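Local coordinates for protein esterase YbfF (Escherichia coli, PDB 3BF7) that probably hydrolyses ester or thioester substrates, as an alpha/beta-hydrolase esterase whose helical cap helps form a substrate-binding crevice, at residues V117-F128 with L178-W188. The protein carries 1 engineered substitution. Sequence-based numbering, arbitrary orientation.
Sequences VDYHVRRHDEIF and LWDQYPHIVGW
With CG anti to the backbone N (chi1 -171°), the ring of Tyr182 reaches across to the loop that precedes helix 125-136, where its OH meets His124. The His124 imidazole offers its edge, ND1 lying 2.7 Å from Tyr182 OH, and the Arg123 backbone N donates to the same oxygen at 2.9 Å, so two bonds hold the hydroxyl. Phe128 turns its edge toward the Tyr182 face in an offset edge-to-face pair, while its own face receives the edge of Trp179, CE3 to Phe128 CG 3.5 Å. Arg122, bent at chi3 (70°), points the NH2 edge of its guanidinium, tilted 58° from the ring plane, at the face of the Trp179 six-membered ring, a cation-pi contact with NH2 3.3 Å from Trp179 CZ3; Asp125 OD1 takes Arg122 NE through its syn lone pair. A phenylalanine in place of Tyr182 would probably leave Arg123 N and His124 ND1 without their shared partner. Further along, Tyr119 N donates to Val186 O (3.1 Å), and water bridges Asp118 OD2 to Trp188 N. Lys93 of helix 90-101 binds the carbonyls of both Val117 and Gly187. The cluster of His124, Phe128, Trp179 and Tyr182 joins the segments that appear to lead into and out of the helical cap, an insertion common in alpha/beta-hydrolases.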
loop_
_atom_site.group_PDB
_atom_site.type_symbol
_atom_site.label_atom_id
_atom_site.label_comp_id
_atom_site.label_asym_id
_atom_site.label_seq_id
_atom_site.Cartn_x
_atom_site.Cartn_y
_atom_site.Cartn_z
ATOM N N VAL A 117 3.993 7.936 10.768
ATOM C CA VAL A 117 4.753 7.814 11.999
ATOM C C VAL A 117 5.663 6.595 11.976
ATOM O O VAL A 117 5.437 5.649 11.220
ATOM C CB VAL A 117 3.812 7.641 13.221
ATOM C CG1 VAL A 117 2.888 8.842 13.351
ATOM C CG2 VAL A 117 3.004 6.345 13.082
ATOM N N ASP A 118 6.695 6.640 12.810
ATOM C CA ASP A 118 7.611 5.517 12.977
ATOM C C ASP A 118 6.942 4.727 14.107
ATOM O O ASP A 118 6.840 5.216 15.233
ATOM C CB ASP A 118 8.981 6.016 13.439
ATOM C CG ASP A 118 10.000 4.899 13.584
ATOM O OD1 ASP A 118 9.604 3.721 13.721
ATOM O OD2 ASP A 118 11.211 5.208 13.576
ATOM N N TYR A 119 6.476 3.519 13.816
ATOM C CA TYR A 119 5.796 2.729 14.836
ATOM C C TYR A 119 6.717 2.161 15.912
ATOM O O TYR A 119 6.252 1.738 16.968
ATOM C CB TYR A 119 4.976 1.621 14.175
ATOM C CG TYR A 119 3.783 2.150 13.405
ATOM C CD1 TYR A 119 2.627 2.565 14.069
ATOM C CD2 TYR A 119 3.813 2.244 12.017
ATOM C CE1 TYR A 119 1.527 3.060 13.363
ATOM C CE2 TYR A 119 2.722 2.736 11.303
ATOM C CZ TYR A 119 1.586 3.138 11.979
ATOM O OH TYR A 119 0.503 3.603 11.263
ATOM N N HIS A 120 8.018 2.150 15.644
ATOM C CA HIS A 120 9.000 1.682 16.621
ATOM C C HIS A 120 8.719 0.315 17.237
ATOM O O HIS A 120 8.887 0.129 18.445
ATOM C CB HIS A 120 9.138 2.706 17.757
ATOM C CG HIS A 120 9.791 3.990 17.349
ATOM N ND1 HIS A 120 11.095 4.056 16.907
ATOM C CD2 HIS A 120 9.327 5.262 17.339
ATOM C CE1 HIS A 120 11.407 5.312 16.644
ATOM N NE2 HIS A 120 10.351 6.065 16.897
ATOM N N VAL A 121 8.285 -0.633 16.415
ATOM C CA VAL A 121 8.013 -1.988 16.882
ATOM C C VAL A 121 8.290 -2.963 15.753
ATOM O O VAL A 121 8.379 -2.569 14.588
ATOM C CB VAL A 121 6.526 -2.195 17.300
ATOM C CG1 VAL A 121 6.185 -1.340 18.507
ATOM C CG2 VAL A 121 5.602 -1.884 16.125
ATOM N N ARG A 122 8.461 -4.234 16.101
ATOM C CA ARG A 122 8.640 -5.271 15.096
ATOM C C ARG A 122 7.296 -5.989 15.099
ATOM O O ARG A 122 6.868 -6.516 16.128
ATOM C CB ARG A 122 9.773 -6.228 15.469
ATOM C CG ARG A 122 11.155 -5.586 15.404
ATOM C CD ARG A 122 12.257 -6.632 15.384
ATOM N NE ARG A 122 12.301 -7.377 14.127
ATOM C CZ ARG A 122 12.928 -6.970 13.025
ATOM N NH1 ARG A 122 13.576 -5.814 13.008
ATOM N NH2 ARG A 122 12.912 -7.729 11.938
ATOM N N ARG A 123 6.622 -5.981 13.955
ATOM C CA ARG A 123 5.302 -6.591 13.827
ATOM C C ARG A 123 5.228 -7.737 12.831
ATOM O O ARG A 123 4.142 -8.269 12.593
ATOM C CB ARG A 123 4.272 -5.538 13.394
ATOM C CG ARG A 123 3.586 -4.802 14.523
ATOM C CD ARG A 123 2.349 -4.075 14.019
ATOM N NE ARG A 123 2.667 -2.911 13.197
ATOM C CZ ARG A 123 2.315 -1.668 13.509
ATOM N NH1 ARG A 123 1.636 -1.434 14.621
ATOM N NH2 ARG A 123 2.632 -0.660 12.710
ATOM N N HIS A 124 6.360 -8.126 12.254
ATOM C CA HIS A 124 6.349 -9.174 11.242
ATOM C C HIS A 124 7.334 -10.310 11.442
ATOM O O HIS A 124 7.585 -11.065 10.508
ATOM C CB HIS A 124 6.598 -8.561 9.857
ATOM C CG HIS A 124 5.562 -7.568 9.439
ATOM N ND1 HIS A 124 5.527 -6.277 9.918
ATOM C CD2 HIS A 124 4.502 -7.689 8.603
ATOM C CE1 HIS A 124 4.492 -5.645 9.395
ATOM N NE2 HIS A 124 3.853 -6.480 8.595
ATOM N N ASP A 125 7.883 -10.465 12.638
ATOM C CA ASP A 125 8.858 -11.527 12.832
ATOM C C ASP A 125 8.332 -12.925 12.547
ATOM O O ASP A 125 9.036 -13.740 11.951
ATOM C CB ASP A 125 9.441 -11.478 14.241
ATOM C CG ASP A 125 10.412 -10.328 14.433
ATOM O OD1 ASP A 125 10.700 -9.596 13.455
ATOM O OD2 ASP A 125 10.894 -10.164 15.573
ATOM N N GLU A 126 7.105 -13.212 12.965
ATOM C CA GLU A 126 6.532 -14.529 12.726
ATOM C C GLU A 126 6.235 -14.728 11.242
ATOM O O GLU A 126 6.351 -15.838 10.722
ATOM C CB GLU A 126 5.280 -14.705 13.582
ATOM C CG GLU A 126 5.604 -14.602 15.064
ATOM C CD GLU A 126 4.378 -14.538 15.939
ATOM O OE1 GLU A 126 3.822 -15.606 16.260
ATOM O OE2 GLU A 126 3.972 -13.414 16.298
ATOM N N ILE A 127 5.858 -13.648 10.562
ATOM C CA ILE A 127 5.601 -13.713 9.127
ATOM C C ILE A 127 6.929 -14.014 8.411
ATOM O O ILE A 127 6.978 -14.867 7.524
ATOM C CB ILE A 127 4.965 -12.390 8.624
ATOM C CG1 ILE A 127 3.486 -12.358 9.026
ATOM C CG2 ILE A 127 5.123 -12.260 7.113
ATOM C CD1 ILE A 127 2.807 -11.029 8.776
ATOM N N PHE A 128 8.004 -13.336 8.804
ATOM C CA PHE A 128 9.310 -13.599 8.201
ATOM C C PHE A 128 9.723 -15.048 8.474
ATOM O O PHE A 128 10.287 -15.712 7.606
ATOM C CB PHE A 128 10.374 -12.652 8.769
ATOM C CG PHE A 128 10.492 -11.341 8.033
ATOM C CD1 PHE A 128 11.048 -11.286 6.755
ATOM C CD2 PHE A 128 10.086 -10.154 8.635
ATOM C CE1 PHE A 128 11.202 -10.064 6.092
ATOM C CE2 PHE A 128 10.234 -8.930 7.982
ATOM C CZ PHE A 128 10.795 -8.885 6.708
ATOM N N LEU A 178 13.793 -6.801 2.442
ATOM C CA LEU A 178 12.695 -6.363 3.296
ATOM C C LEU A 178 13.068 -6.565 4.764
ATOM O O LEU A 178 12.644 -5.802 5.632
ATOM C CB LEU A 178 11.407 -7.115 2.949
ATOM C CG LEU A 178 10.900 -6.837 1.526
ATOM C CD1 LEU A 178 9.590 -7.574 1.299
ATOM C CD2 LEU A 178 10.714 -5.337 1.315
ATOM N N TRP A 179 13.872 -7.587 5.041
ATOM C CA TRP A 179 14.319 -7.838 6.406
ATOM C C TRP A 179 15.354 -6.790 6.803
ATOM O O TRP A 179 15.230 -6.130 7.833
ATOM C CB TRP A 179 14.940 -9.233 6.525
ATOM C CG TRP A 179 15.562 -9.494 7.870
ATOM C CD1 TRP A 179 16.867 -9.296 8.228
ATOM C CD2 TRP A 179 14.893 -9.969 9.042
ATOM N NE1 TRP A 179 17.051 -9.620 9.551
ATOM C CE2 TRP A 179 15.855 -10.036 10.075
ATOM C CE3 TRP A 179 13.573 -10.343 9.321
ATOM C CZ2 TRP A 179 15.537 -10.465 11.367
ATOM C CZ3 TRP A 179 13.258 -10.769 10.605
ATOM C CH2 TRP A 179 14.238 -10.826 11.612
ATOM N N ASP A 180 16.372 -6.631 5.968
ATOM C CA ASP A 180 17.436 -5.679 6.243
ATOM C C ASP A 180 16.937 -4.245 6.407
ATOM O O ASP A 180 17.404 -3.510 7.277
ATOM C CB ASP A 180 18.469 -5.722 5.119
ATOM C CG ASP A 180 19.625 -4.786 5.365
ATOM O OD1 ASP A 180 20.436 -5.072 6.269
ATOM O OD2 ASP A 180 19.717 -3.758 4.666
ATOM N N GLN A 181 15.979 -3.856 5.574
ATOM C CA GLN A 181 15.445 -2.502 5.593
ATOM C C GLN A 181 14.180 -2.340 6.427
ATOM O O GLN A 181 13.587 -1.263 6.452
ATOM C CB GLN A 181 15.171 -2.057 4.155
ATOM C CG GLN A 181 16.403 -2.094 3.268
ATOM C CD GLN A 181 17.330 -0.936 3.537
ATOM O OE1 GLN A 181 17.055 0.191 3.132
ATOM N NE2 GLN A 181 18.430 -1.200 4.238
ATOM N N TYR A 182 13.782 -3.395 7.127
ATOM C CA TYR A 182 12.560 -3.356 7.922
ATOM C C TYR A 182 12.373 -2.125 8.810
ATOM O O TYR A 182 11.292 -1.539 8.830
ATOM C CB TYR A 182 12.442 -4.620 8.773
ATOM C CG TYR A 182 11.101 -4.753 9.453
ATOM C CD1 TYR A 182 9.974 -5.180 8.748
ATOM C CD2 TYR A 182 10.952 -4.427 10.798
ATOM C CE1 TYR A 182 8.730 -5.279 9.366
ATOM C CE2 TYR A 182 9.713 -4.520 11.428
ATOM C CZ TYR A 182 8.608 -4.945 10.708
ATOM O OH TYR A 182 7.387 -5.027 11.341
ATOM N N PRO A 183 13.414 -1.709 9.553
ATOM C CA PRO A 183 13.237 -0.530 10.408
ATOM C C PRO A 183 12.795 0.720 9.650
ATOM O O PRO A 183 12.094 1.569 10.199
ATOM C CB PRO A 183 14.614 -0.351 11.043
ATOM C CG PRO A 183 15.144 -1.752 11.102
ATOM C CD PRO A 183 14.749 -2.305 9.751
ATOM N N HIS A 184 13.216 0.833 8.393
ATOM C CA HIS A 184 12.862 1.993 7.584
ATOM C C HIS A 184 11.444 1.878 7.052
ATOM O O HIS A 184 10.799 2.885 6.765
ATOM C CB HIS A 184 13.835 2.146 6.416
ATOM C CG HIS A 184 15.270 2.131 6.830
ATOM N ND1 HIS A 184 15.744 2.865 7.895
ATOM C CD2 HIS A 184 16.335 1.462 6.328
ATOM C CE1 HIS A 184 17.040 2.648 8.034
ATOM N NE2 HIS A 184 17.423 1.800 7.096
ATOM N N ILE A 185 10.960 0.650 6.919
ATOM C CA ILE A 185 9.613 0.420 6.413
ATOM C C ILE A 185 8.576 0.701 7.505
ATOM O O ILE A 185 7.568 1.368 7.255
ATOM C CB ILE A 185 9.492 -1.022 5.874
ATOM C CG1 ILE A 185 10.472 -1.205 4.705
ATOM C CG2 ILE A 185 8.062 -1.306 5.421
ATOM C CD1 ILE A 185 10.627 -2.636 4.235
ATOM N N VAL A 186 8.814 0.205 8.717
ATOM C CA VAL A 186 7.892 0.478 9.816
ATOM C C VAL A 186 8.176 1.891 10.319
ATOM O O VAL A 186 7.364 2.493 11.030
ATOM C CB VAL A 186 8.072 -0.525 10.980
ATOM C CG1 VAL A 186 7.749 -1.919 10.502
ATOM C CG2 VAL A 186 9.484 -0.464 11.524
ATOM N N GLY A 187 9.340 2.406 9.928
ATOM C CA GLY A 187 9.761 3.738 10.317
ATOM C C GLY A 187 9.158 4.842 9.472
ATOM O O GLY A 187 8.214 4.628 8.704
ATOM N N TRP A 188 9.721 6.037 9.598
ATOM C CA TRP A 188 9.190 7.183 8.878
ATOM C C TRP A 188 10.130 8.373 8.948
ATOM O O TRP A 188 10.920 8.495 9.880
ATOM C CB TRP A 188 7.845 7.577 9.499
ATOM C CG TRP A 188 7.167 8.730 8.837
ATOM C CD1 TRP A 188 6.894 9.950 9.385
ATOM C CD2 TRP A 188 6.666 8.768 7.499
ATOM N NE1 TRP A 188 6.248 10.747 8.470
ATOM C CE2 TRP A 188 6.092 10.044 7.304
ATOM C CE3 TRP A 188 6.638 7.844 6.447
ATOM C CZ2 TRP A 188 5.507 10.423 6.096
ATOM C CZ3 TRP A 188 6.057 8.220 5.245
ATOM C CH2 TRP A 188 5.495 9.499 5.080
HETATM O O HOH W 1 12.297 5.642 11.030
HETATM O O HOH W 2 11.522 1.840 12.904
HETATM O O HOH W 3 15.091 -6.425 10.491
#